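Local structure of saframycin Mx1 synthetase B (Legionella pneumophila subsp. pneumophila, 3KXW) at residues K28-L33 against T229-G234; I211-P216 against I224-T229; H219-I224 against G265-A270. The protein belongs to the AMP-binding enzyme family of the ANL clan and holds 5'-O-[(S)-(dodecanoyloxy)(hydroxy)phosphoryl]adenosine in a pocket of this model. All coordinates share one frame; numbering follows the deposited sequence.

Interaction 1: K28-L33 against T229-G234; sequences KSCTFL and TPIYGG
Ile231 turns its long branch toward strand 28-33 and fits it against two neighbouring residues, Ser29 and Cys30. The close part of the contact is small. Ser29 OG lies 3.7 Å from Ile231 CG1, and Cys30 SG lies 3.9 Å from Ile231 CD1, so sulfur and hydroxyl touch successive carbons of one branch. With CG1 anti to the carbonyl carbon (chi1 -69°) and CD1 continuing the chain in extended form, Ile231 reaches the strand although its CB does not point straight at it. That two consecutive strand residues meet the same side chain fits the classic beta bulge here, in which Ser29 and Cys30 both face Met41 of the adjacent strand. The looser, watered side begins at the same Ser29 OG. One water bonds to Ser29 OG at 2.7 Å and makes a weak, longer bond to Pro230 O. A second water donates to Lys28 O at 3.0 Å and to Gly234 O at 3.1 Å, bridging the strand's start to the Schellman motif that ends helix 220-233 with Gly234 at positive phi. No direct hydrogen bond joins the two segments. Strand 28-34 runs between strands 37-42 and 236-239; Leu46 of helix 43-59 touches both Ser29 and Ile231, while helix 76-87 adds Leu76 against Cys30 and Ile79 against Ile231.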
loop_
_atom_site.group_PDB
_atom_site.type_symbol
_atom_site.label_atom_id
_atom_site.label_comp_id
_atom_site.label_asym_id
_atom_site.label_seq_id
_atom_site.Cartn_x
_atom_site.Cartn_y
_atom_site.Cartn_z
ATOM N N LYS A 28 -9.760 13.302 -20.367
ATOM C CA LYS A 28 -8.535 12.671 -19.877
ATOM C C LYS A 28 -8.843 11.813 -18.665
ATOM O O LYS A 28 -9.509 12.252 -17.745
ATOM C CB LYS A 28 -7.515 13.726 -19.432
ATOM C CG LYS A 28 -7.128 14.732 -20.484
ATOM C CD LYS A 28 -6.113 15.756 -19.920
ATOM C CE LYS A 28 -5.674 16.745 -20.985
ATOM N NZ LYS A 28 -5.288 16.004 -22.226
ATOM N N SER A 29 -8.326 10.596 -18.641
ATOM C CA SER A 29 -8.506 9.754 -17.470
ATOM C C SER A 29 -7.197 9.543 -16.708
ATOM O O SER A 29 -7.047 9.989 -15.569
ATOM C CB SER A 29 -9.102 8.402 -17.899
ATOM O OG SER A 29 -9.175 7.517 -16.812
ATOM N N CYS A 30 -6.243 8.877 -17.345
ATOM C CA CYS A 30 -5.021 8.468 -16.660
ATOM C C CYS A 30 -3.796 9.044 -17.336
ATOM O O CYS A 30 -3.665 8.976 -18.560
ATOM C CB CYS A 30 -4.909 6.935 -16.656
ATOM S SG CYS A 30 -6.104 6.133 -15.547
ATOM N N THR A 31 -2.901 9.600 -16.533
ATOM C CA THR A 31 -1.634 10.104 -17.023
ATOM C C THR A 31 -0.516 9.447 -16.227
ATOM O O THR A 31 -0.531 9.459 -14.983
ATOM C CB THR A 31 -1.514 11.645 -16.870
ATOM O OG1 THR A 31 -2.494 12.309 -17.692
ATOM C CG2 THR A 31 -0.099 12.135 -17.261
ATOM N N PHE A 32 0.459 8.897 -16.937
ATOM C CA PHE A 32 1.634 8.315 -16.277
ATOM C C PHE A 32 2.914 9.076 -16.676
ATOM O O PHE A 32 3.113 9.407 -17.849
ATOM C CB PHE A 32 1.735 6.809 -16.569
ATOM C CG PHE A 32 2.680 6.092 -15.665
ATOM C CD1 PHE A 32 2.270 5.678 -14.403
ATOM C CD2 PHE A 32 3.995 5.869 -16.054
ATOM C CE1 PHE A 32 3.150 5.032 -13.550
ATOM C CE2 PHE A 32 4.883 5.228 -15.210
ATOM C CZ PHE A 32 4.458 4.807 -13.957
ATOM N N LEU A 33 3.764 9.341 -15.691
ATOM C CA LEU A 33 4.920 10.193 -15.866
ATOM C C LEU A 33 6.150 9.361 -15.613
ATOM O O LEU A 33 6.196 8.612 -14.640
ATOM C CB LEU A 33 4.882 11.363 -14.875
ATOM C CG LEU A 33 3.629 12.238 -14.813
ATOM C CD1 LEU A 33 3.732 13.269 -13.691
ATOM C CD2 LEU A 33 3.364 12.930 -16.141
ATOM N N THR A 229 -10.829 4.436 -8.252
ATOM C CA THR A 229 -11.749 5.498 -7.843
ATOM C C THR A 229 -11.845 6.651 -8.867
ATOM O O THR A 229 -12.944 7.053 -9.227
ATOM C CB THR A 229 -11.446 6.024 -6.424
ATOM O OG1 THR A 229 -11.546 4.938 -5.490
ATOM C CG2 THR A 229 -12.441 7.118 -6.036
ATOM N N PRO A 230 -10.705 7.204 -9.306
ATOM C CA PRO A 230 -10.786 8.268 -10.322
ATOM C C PRO A 230 -11.441 7.799 -11.629
ATOM O O PRO A 230 -12.222 8.530 -12.234
ATOM C CB PRO A 230 -9.311 8.634 -10.603
ATOM C CG PRO A 230 -8.495 7.934 -9.597
ATOM C CD PRO A 230 -9.332 6.984 -8.798
ATOM N N ILE A 231 -11.098 6.601 -12.088
ATOM C CA ILE A 231 -11.749 6.074 -13.290
ATOM C C ILE A 231 -13.279 6.004 -13.107
ATOM O O ILE A 231 -14.047 6.481 -13.953
ATOM C CB ILE A 231 -11.133 4.702 -13.692
ATOM C CG1 ILE A 231 -9.698 4.931 -14.178
ATOM C CG2 ILE A 231 -11.967 4.024 -14.803
ATOM C CD1 ILE A 231 -8.913 3.654 -14.482
ATOM N N TYR A 232 -13.710 5.431 -11.987
ATOM C CA TYR A 232 -15.120 5.390 -11.603
ATOM C C TYR A 232 -15.774 6.779 -11.523
ATOM O O TYR A 232 -16.916 6.981 -11.959
ATOM C CB TYR A 232 -15.205 4.688 -10.246
ATOM C CG TYR A 232 -16.540 4.785 -9.533
ATOM C CD1 TYR A 232 -17.605 3.980 -9.912
ATOM C CD2 TYR A 232 -16.721 5.652 -8.466
ATOM C CE1 TYR A 232 -18.818 4.040 -9.243
ATOM C CE2 TYR A 232 -17.926 5.715 -7.786
ATOM C CZ TYR A 232 -18.961 4.908 -8.182
ATOM O OH TYR A 232 -20.153 4.971 -7.521
ATOM N N GLY A 233 -15.074 7.742 -10.940
ATOM C CA GLY A 233 -15.668 9.046 -10.675
ATOM C C GLY A 233 -15.475 10.124 -11.746
ATOM O O GLY A 233 -15.908 11.260 -11.563
ATOM N N GLY A 234 -14.819 9.794 -12.855
ATOM C CA GLY A 234 -14.639 10.770 -13.927
ATOM C C GLY A 234 -13.537 11.793 -13.677
ATOM O O GLY A 234 -13.568 12.915 -14.197
HETATM O O HOH W 1 -11.019 13.898 -15.744
HETATM O O HOH W 2 -10.436 8.943 -14.928
#

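Interaction 2: I211-P216 against I224-T229; sequences IFSWLP and IGCILT. With 1ZZ (5'-O-[(S)-(dodecanoyloxy)(hydroxy)phosphoryl]adenosine), chain B.
Ile211, whose CB points at the helix, opens the contact by laying CD1 4.2 Å from Gly225 O and CG2 4.3 Å from Cys226 CB. Two residues on, Ser213 meets the helix most tightly: its CB is 3.5 Å from Cys226 CB, closer than usual for two carbons, and its OG borders the same thiol side chain. OG stands anti to its own backbone N (chi1 -176°), where it accepts from Leu215 N at 3.0 Å; this ST turn, with a fairly straight bond (152°), lies where the chain leaves the strand. Leu215 then returns to the helix, CD1 touching Cys226 SG at 4.0 Å. Cys226 thus meets Ile211, Ser213 and Leu215 in turn; its buried backbone O has no polar partner in the model. Cys226 sits within a pi-type turn of the helix, at 224-228; Ile224 O takes both Thr229 N and Thr229 OG1, from opposite faces of its plane. At Gly225 the bare backbone meets the ligand tail, O lying 3.2 Å from 1ZZ C1. Strand 210-213, helix 220-233 and strand 236-239 form a beta-alpha-beta unit of adjacent parallel strands, with this helix lining the ligand pocket.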
loop_
_atom_site.group_PDB
_atom_site.type_symbol
_atom_site.label_atom_id
_atom_site.label_comp_id
_atom_site.label_asym_id
_atom_site.label_seq_id
_atom_site.Cartn_x
_atom_site.Cartn_y
_atom_site.Cartn_z
ATOM N N ILE A 211 -6.244 13.654 -8.793
ATOM C CA ILE A 211 -5.480 12.814 -7.891
ATOM C C ILE A 211 -4.065 12.619 -8.401
ATOM O O ILE A 211 -3.861 12.349 -9.587
ATOM C CB ILE A 211 -6.174 11.451 -7.700
ATOM C CG1 ILE A 211 -7.566 11.653 -7.075
ATOM C CG2 ILE A 211 -5.286 10.506 -6.889
ATOM C CD1 ILE A 211 -8.384 10.352 -6.946
ATOM N N PHE A 212 -3.079 12.763 -7.528
ATOM C CA PHE A 212 -1.726 12.361 -7.903
ATOM C C PHE A 212 -1.320 11.138 -7.083
ATOM O O PHE A 212 -1.640 11.056 -5.898
ATOM C CB PHE A 212 -0.696 13.482 -7.723
ATOM C CG PHE A 212 0.645 13.094 -8.217
ATOM C CD1 PHE A 212 0.981 13.299 -9.554
ATOM C CD2 PHE A 212 1.526 12.378 -7.406
ATOM C CE1 PHE A 212 2.206 12.869 -10.041
ATOM C CE2 PHE A 212 2.738 11.945 -7.899
ATOM C CZ PHE A 212 3.084 12.185 -9.224
ATOM N N SER A 213 -0.636 10.190 -7.700
ATOM C CA SER A 213 -0.166 9.047 -6.943
ATOM C C SER A 213 1.158 8.508 -7.424
ATOM O O SER A 213 1.352 8.350 -8.620
ATOM C CB SER A 213 -1.207 7.939 -6.985
ATOM O OG SER A 213 -0.810 6.838 -6.178
ATOM N N TRP A 214 2.066 8.218 -6.495
ATOM C CA TRP A 214 3.238 7.385 -6.824
ATOM C C TRP A 214 3.096 5.990 -6.221
ATOM O O TRP A 214 4.021 5.183 -6.319
ATOM C CB TRP A 214 4.555 8.008 -6.312
ATOM C CG TRP A 214 4.520 8.325 -4.823
ATOM C CD1 TRP A 214 4.222 9.526 -4.262
ATOM C CD2 TRP A 214 4.788 7.427 -3.732
ATOM N NE1 TRP A 214 4.273 9.439 -2.886
ATOM C CE2 TRP A 214 4.619 8.159 -2.538
ATOM C CE3 TRP A 214 5.154 6.081 -3.648
ATOM C CZ2 TRP A 214 4.786 7.594 -1.278
ATOM C CZ3 TRP A 214 5.338 5.515 -2.386
ATOM C CH2 TRP A 214 5.147 6.269 -1.216
ATOM N N LEU A 215 1.954 5.715 -5.595
ATOM C CA LEU A 215 1.781 4.489 -4.791
ATOM C C LEU A 215 1.804 3.206 -5.600
ATOM O O LEU A 215 1.356 3.171 -6.736
ATOM C CB LEU A 215 0.496 4.551 -3.963
ATOM C CG LEU A 215 0.336 5.704 -2.969
ATOM C CD1 LEU A 215 -1.033 5.618 -2.275
ATOM C CD2 LEU A 215 1.496 5.757 -1.936
ATOM N N PRO A 216 2.350 2.132 -5.012
ATOM C CA PRO A 216 2.383 0.848 -5.719
ATOM C C PRO A 216 0.972 0.476 -6.212
ATOM O O PRO A 216 0.068 0.404 -5.386
ATOM C CB PRO A 216 2.806 -0.156 -4.633
ATOM C CG PRO A 216 3.459 0.652 -3.559
ATOM C CD PRO A 216 2.998 2.095 -3.689
ATOM N N ILE A 224 -6.921 0.763 -5.651
ATOM C CA ILE A 224 -8.347 1.044 -5.458
ATOM C C ILE A 224 -8.592 2.539 -5.237
ATOM O O ILE A 224 -9.453 3.140 -5.861
ATOM C CB ILE A 224 -8.917 0.195 -4.310
ATOM C CG1 ILE A 224 -8.803 -1.315 -4.672
ATOM C CG2 ILE A 224 -10.355 0.597 -3.981
ATOM C CD1 ILE A 224 -9.230 -2.207 -3.541
ATOM N N GLY A 225 -7.792 3.132 -4.362
ATOM C CA GLY A 225 -7.887 4.550 -4.085
ATOM C C GLY A 225 -7.469 5.446 -5.232
ATOM O O GLY A 225 -8.181 6.383 -5.577
ATOM N N CYS A 226 -6.310 5.190 -5.818
ATOM C CA CYS A 226 -5.716 6.207 -6.692
ATOM C C CYS A 226 -5.869 5.928 -8.198
ATOM O O CYS A 226 -5.500 6.752 -9.022
ATOM C CB CYS A 226 -4.246 6.409 -6.334
ATOM S SG CYS A 226 -4.042 6.909 -4.613
ATOM N N ILE A 227 -6.422 4.771 -8.551
ATOM C CA ILE A 227 -6.642 4.462 -9.971
ATOM C C ILE A 227 -8.119 4.148 -10.249
ATOM O O ILE A 227 -8.755 4.794 -11.087
ATOM C CB ILE A 227 -5.768 3.275 -10.470
ATOM C CG1 ILE A 227 -4.279 3.587 -10.328
ATOM C CG2 ILE A 227 -6.079 2.947 -11.952
ATOM C CD1 ILE A 227 -3.358 2.406 -10.564
ATOM N N LEU A 228 -8.661 3.166 -9.541
ATOM C CA LEU A 228 -10.025 2.733 -9.804
ATOM C C LEU A 228 -11.060 3.769 -9.378
ATOM O O LEU A 228 -12.041 3.983 -10.098
ATOM C CB LEU A 228 -10.312 1.361 -9.212
ATOM C CG LEU A 228 -9.367 0.261 -9.717
ATOM C CD1 LEU A 228 -9.728 -1.057 -9.045
ATOM C CD2 LEU A 228 -9.358 0.111 -11.262
ATOM N N THR A 229 -10.829 4.436 -8.252
ATOM C CA THR A 229 -11.749 5.498 -7.843
ATOM C C THR A 229 -11.845 6.651 -8.867
ATOM O O THR A 229 -12.944 7.053 -9.227
ATOM C CB THR A 229 -11.446 6.024 -6.424
ATOM O OG1 THR A 229 -11.546 4.938 -5.490
ATOM C CG2 THR A 229 -12.441 7.118 -6.036
HETATM P P 1ZZ B . -3.500 -3.766 3.642
HETATM C C1 1ZZ B . -8.136 8.397 -3.036
HETATM N N1 1ZZ B . -3.256 -0.048 8.880
HETATM O O1 1ZZ B . -3.243 -0.562 4.175
HETATM C C2 1ZZ B . -7.323 7.709 -1.932
HETATM N N2 1ZZ B . -4.332 1.782 8.181
HETATM O O2 1ZZ B . -4.198 -2.380 3.042
HETATM C C3 1ZZ B . -8.222 7.016 -0.900
HETATM N N3 1ZZ B . -2.584 0.825 11.260
HETATM O O3 1ZZ B . -4.437 -4.861 3.505
HETATM C C4 1ZZ B . -7.422 5.992 -0.081
HETATM N N4 1ZZ B . -3.335 3.088 11.609
HETATM O O4 1ZZ B . -2.156 -4.051 2.795
HETATM C C5 1ZZ B . -8.122 5.597 1.231
HETATM N N5 1ZZ B . -4.607 4.327 10.091
HETATM O O5 1ZZ B . -3.043 -3.571 5.234
HETATM C C6 1ZZ B . -7.181 4.676 2.019
HETATM O O6 1ZZ B . -2.512 -2.003 7.544
HETATM C C7 1ZZ B . -7.492 4.208 3.462
HETATM O O7 1ZZ B . -2.999 -3.075 10.206
HETATM C C8 1ZZ B . -6.435 3.400 4.241
HETATM O O8 1ZZ B . -4.867 -4.083 8.929
HETATM C C9 1ZZ B . -6.531 1.921 3.833
HETATM C C10 1ZZ B . -5.196 1.145 3.934
HETATM C C11 1ZZ B . -5.383 -0.231 3.234
HETATM C C12 1ZZ B . -4.418 -1.245 3.878
HETATM C C13 1ZZ B . -3.965 -3.132 6.208
HETATM C C14 1ZZ B . -3.328 -3.016 7.447
HETATM C C15 1ZZ B . -4.332 -2.889 8.650
HETATM C C16 1ZZ B . -3.623 -2.355 9.627
HETATM C C17 1ZZ B . -2.847 -1.381 8.882
HETATM C C18 1ZZ B . -3.999 0.602 7.814
HETATM C C19 1ZZ B . -3.762 1.986 9.547
HETATM C C20 1ZZ B . -3.185 0.895 9.956
HETATM C C21 1ZZ B . -2.610 1.877 12.042
HETATM C C22 1ZZ B . -3.862 3.162 10.498
#

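Interaction 3: H219-I224 against G265-A270; sequences HDMGLI and GSPNFA. With 1ZZ (5'-O-[(S)-(dodecanoyloxy)(hydroxy)phosphoryl]adenosine), chain B.
Met221, a selenomethionine, is extended through its first two torsions (CG roughly anti to the backbone N, chi1 -152°) and then bends at chi3 (57°), which swings its CE across to Pro267. The methyl meets Pro267 CD at 3.7 Å and Ser266 C at 3.8 Å, the two side chains lying obliquely to each other. The same chain also flanks the ligand: SE is 3.9 Å from 1ZZ C6, so one residue separates the acyl chain from the turn at 266-267. That turn is braced internally. Ser266 OG donates to Pro267 O at 2.9 Å from above the carbonyl plane, and Ala270 N reaches the same oxygen from the other face; two donors therefore hold this carbonyl as the chain passes into helix 269-277. At the start of helix 220-233, His219 occupies the N-cap position. Its NE2 makes a weak, bent bond of 2.9 Å (121°) to 1ZZ O4, a phosphate oxygen that lies oblique to the ring. Asp220 places its CG over one face of that ring, near the rim, and its OD1 weakly receives Met221 N. The carboxylate also borders the start of the acyl chain, OD2 lying 3.3 Å from 1ZZ C11, the carbon next to the acyl-phosphate carbonyl; the very short approach of Asp220 OD2 to the bridging oxygen 1ZZ O2 is doubtful. His219, Asp220 and Met221 together form one wall of the ligand pocket, where a helix N-terminus faces the acyl-phosphate group and the next helical turn carries on beside the acyl chain.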
loop_
_atom_site.group_PDB
_atom_site.type_symbol
_atom_site.label_atom_id
_atom_site.label_comp_id
_atom_site.label_asym_id
_atom_site.label_seq_id
_atom_site.Cartn_x
_atom_site.Cartn_y
_atom_site.Cartn_z
ATOM N N HIS A 219 -0.690 -2.750 -4.453
ATOM C CA HIS A 219 -1.223 -2.700 -3.090
ATOM C C HIS A 219 -2.608 -2.023 -3.212
ATOM O O HIS A 219 -2.818 -1.196 -4.091
ATOM C CB HIS A 219 -0.265 -1.884 -2.219
ATOM C CG HIS A 219 -0.752 -1.640 -0.824
ATOM N ND1 HIS A 219 -1.443 -0.499 -0.465
ATOM C CD2 HIS A 219 -0.643 -2.386 0.301
ATOM C CE1 HIS A 219 -1.731 -0.551 0.824
ATOM N NE2 HIS A 219 -1.259 -1.687 1.312
ATOM N N ASP A 220 -3.554 -2.408 -2.362
ATOM C CA ASP A 220 -4.903 -1.846 -2.401
ATOM C C ASP A 220 -5.002 -0.306 -2.503
ATOM O O ASP A 220 -5.745 0.193 -3.326
ATOM C CB ASP A 220 -5.758 -2.363 -1.237
ATOM C CG ASP A 220 -5.120 -2.131 0.114
ATOM O OD1 ASP A 220 -4.144 -1.341 0.188
ATOM O OD2 ASP A 220 -5.614 -2.730 1.105
HETATM N N MSE A 221 -4.268 0.436 -1.690
HETATM C CA MSE A 221 -4.391 1.893 -1.708
HETATM C C MSE A 221 -4.097 2.535 -3.072
HETATM O O MSE A 221 -4.874 3.348 -3.579
HETATM C CB MSE A 221 -3.485 2.499 -0.633
HETATM C CG MSE A 221 -3.983 3.803 -0.109
HETATM SE SE MSE A 221 -3.282 4.228 1.714
HETATM C CE MSE A 221 -1.400 4.117 1.265
ATOM N N GLY A 222 -2.965 2.162 -3.665
ATOM C CA GLY A 222 -2.546 2.716 -4.941
ATOM C C GLY A 222 -3.404 2.216 -6.100
ATOM O O GLY A 222 -3.513 2.890 -7.127
ATOM N N LEU A 223 -4.010 1.036 -5.951
ATOM C CA LEU A 223 -4.893 0.503 -6.995
ATOM C C LEU A 223 -6.327 1.033 -6.815
ATOM O O LEU A 223 -6.875 1.687 -7.702
ATOM C CB LEU A 223 -4.904 -1.043 -6.963
ATOM C CG LEU A 223 -5.957 -1.693 -7.874
ATOM C CD1 LEU A 223 -5.782 -1.262 -9.331
ATOM C CD2 LEU A 223 -5.955 -3.224 -7.745
ATOM N N ILE A 224 -6.921 0.763 -5.651
ATOM C CA ILE A 224 -8.347 1.044 -5.458
ATOM C C ILE A 224 -8.592 2.539 -5.237
ATOM O O ILE A 224 -9.453 3.140 -5.861
ATOM C CB ILE A 224 -8.917 0.195 -4.310
ATOM C CG1 ILE A 224 -8.803 -1.315 -4.672
ATOM C CG2 ILE A 224 -10.355 0.597 -3.981
ATOM C CD1 ILE A 224 -9.230 -2.207 -3.541
ATOM N N GLY A 265 -1.656 11.043 -1.378
ATOM C CA GLY A 265 -1.273 10.585 -0.057
ATOM C C GLY A 265 -0.443 9.312 -0.097
ATOM O O GLY A 265 0.017 8.915 -1.152
ATOM N N SER A 266 -0.295 8.661 1.057
ATOM C CA SER A 266 0.699 7.609 1.213
ATOM C C SER A 266 0.637 7.054 2.624
ATOM O O SER A 266 -0.037 7.607 3.483
ATOM C CB SER A 266 2.103 8.202 1.020
ATOM O OG SER A 266 2.383 9.178 2.035
ATOM N N PRO A 267 1.378 5.960 2.880
ATOM C CA PRO A 267 1.616 5.581 4.278
ATOM C C PRO A 267 2.400 6.677 4.981
ATOM O O PRO A 267 3.071 7.490 4.345
ATOM C CB PRO A 267 2.496 4.311 4.167
ATOM C CG PRO A 267 2.286 3.820 2.769
ATOM C CD PRO A 267 2.090 5.079 1.946
ATOM N N ASN A 268 2.305 6.687 6.296
ATOM C CA ASN A 268 2.935 7.718 7.118
ATOM C C ASN A 268 4.420 7.946 6.790
ATOM O O ASN A 268 4.876 9.082 6.724
ATOM C CB ASN A 268 2.785 7.283 8.572
ATOM C CG ASN A 268 3.239 8.339 9.542
ATOM O OD1 ASN A 268 2.484 9.254 9.862
ATOM N ND2 ASN A 268 4.458 8.198 10.044
ATOM N N PHE A 269 5.184 6.872 6.583
ATOM C CA PHE A 269 6.637 7.026 6.382
ATOM C C PHE A 269 7.023 8.034 5.278
ATOM O O PHE A 269 8.087 8.670 5.337
ATOM C CB PHE A 269 7.291 5.674 6.066
ATOM C CG PHE A 269 7.287 5.347 4.604
ATOM C CD1 PHE A 269 8.317 5.776 3.785
ATOM C CD2 PHE A 269 6.230 4.629 4.041
ATOM C CE1 PHE A 269 8.306 5.514 2.428
ATOM C CE2 PHE A 269 6.221 4.361 2.681
ATOM C CZ PHE A 269 7.262 4.806 1.880
ATOM N N ALA A 270 6.187 8.158 4.246
ATOM C CA ALA A 270 6.611 8.927 3.076
ATOM C C ALA A 270 6.692 10.433 3.368
ATOM O O ALA A 270 7.470 11.168 2.729
ATOM C CB ALA A 270 5.693 8.639 1.871
HETATM P P 1ZZ B . -3.500 -3.766 3.642
HETATM C C1 1ZZ B . -8.136 8.397 -3.036
HETATM N N1 1ZZ B . -3.256 -0.048 8.880
HETATM O O1 1ZZ B . -3.243 -0.562 4.175
HETATM C C2 1ZZ B . -7.323 7.709 -1.932
HETATM N N2 1ZZ B . -4.332 1.782 8.181
HETATM O O2 1ZZ B . -4.198 -2.380 3.042
HETATM C C3 1ZZ B . -8.222 7.016 -0.900
HETATM N N3 1ZZ B . -2.584 0.825 11.260
HETATM O O3 1ZZ B . -4.437 -4.861 3.505
HETATM C C4 1ZZ B . -7.422 5.992 -0.081
HETATM N N4 1ZZ B . -3.335 3.088 11.609
HETATM O O4 1ZZ B . -2.156 -4.051 2.795
HETATM C C5 1ZZ B . -8.122 5.597 1.231
HETATM N N5 1ZZ B . -4.607 4.327 10.091
HETATM O O5 1ZZ B . -3.043 -3.571 5.234
HETATM C C6 1ZZ B . -7.181 4.676 2.019
HETATM O O6 1ZZ B . -2.512 -2.003 7.544
HETATM C C7 1ZZ B . -7.492 4.208 3.462
HETATM O O7 1ZZ B . -2.999 -3.075 10.206
HETATM C C8 1ZZ B . -6.435 3.400 4.241
HETATM O O8 1ZZ B . -4.867 -4.083 8.929
HETATM C C9 1ZZ B . -6.531 1.921 3.833
HETATM C C10 1ZZ B . -5.196 1.145 3.934
HETATM C C11 1ZZ B . -5.383 -0.231 3.234
HETATM C C12 1ZZ B . -4.418 -1.245 3.878
HETATM C C13 1ZZ B . -3.965 -3.132 6.208
HETATM C C14 1ZZ B . -3.328 -3.016 7.447
HETATM C C15 1ZZ B . -4.332 -2.889 8.650
HETATM C C16 1ZZ B . -3.623 -2.355 9.627
HETATM C C17 1ZZ B . -2.847 -1.381 8.882
HETATM C C18 1ZZ B . -3.999 0.602 7.814
HETATM C C19 1ZZ B . -3.762 1.986 9.547
HETATM C C20 1ZZ B . -3.185 0.895 9.956
HETATM C C21 1ZZ B . -2.610 1.877 12.042
HETATM C C22 1ZZ B . -3.862 3.162 10.498
#

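Helix 220-233 threads all three contacts: interaction 3 uses its first turn, interaction 2 its middle and interaction 1 its last turn. Interactions 1 and 2 have centres about 9 Å apart, share Thr229 and reach the same mixed sheet; Pro230 CG packs on Ile211 CD1 at 3.6 Å. Interactions 2 and 3, about 8 Å apart between centres, are linked along the helix by the probable hydrogen bond from Cys226 N to Met221 O, and away from the helix by Trp214 CZ2, 3.4 Å from Ala270 CB. Both touch 1ZZ, interaction 3 near its phosphate and mid-chain, interaction 2 at the tail end. Interaction 1 is more remote, with the Ile231 side chain about 12 Å from the ligand.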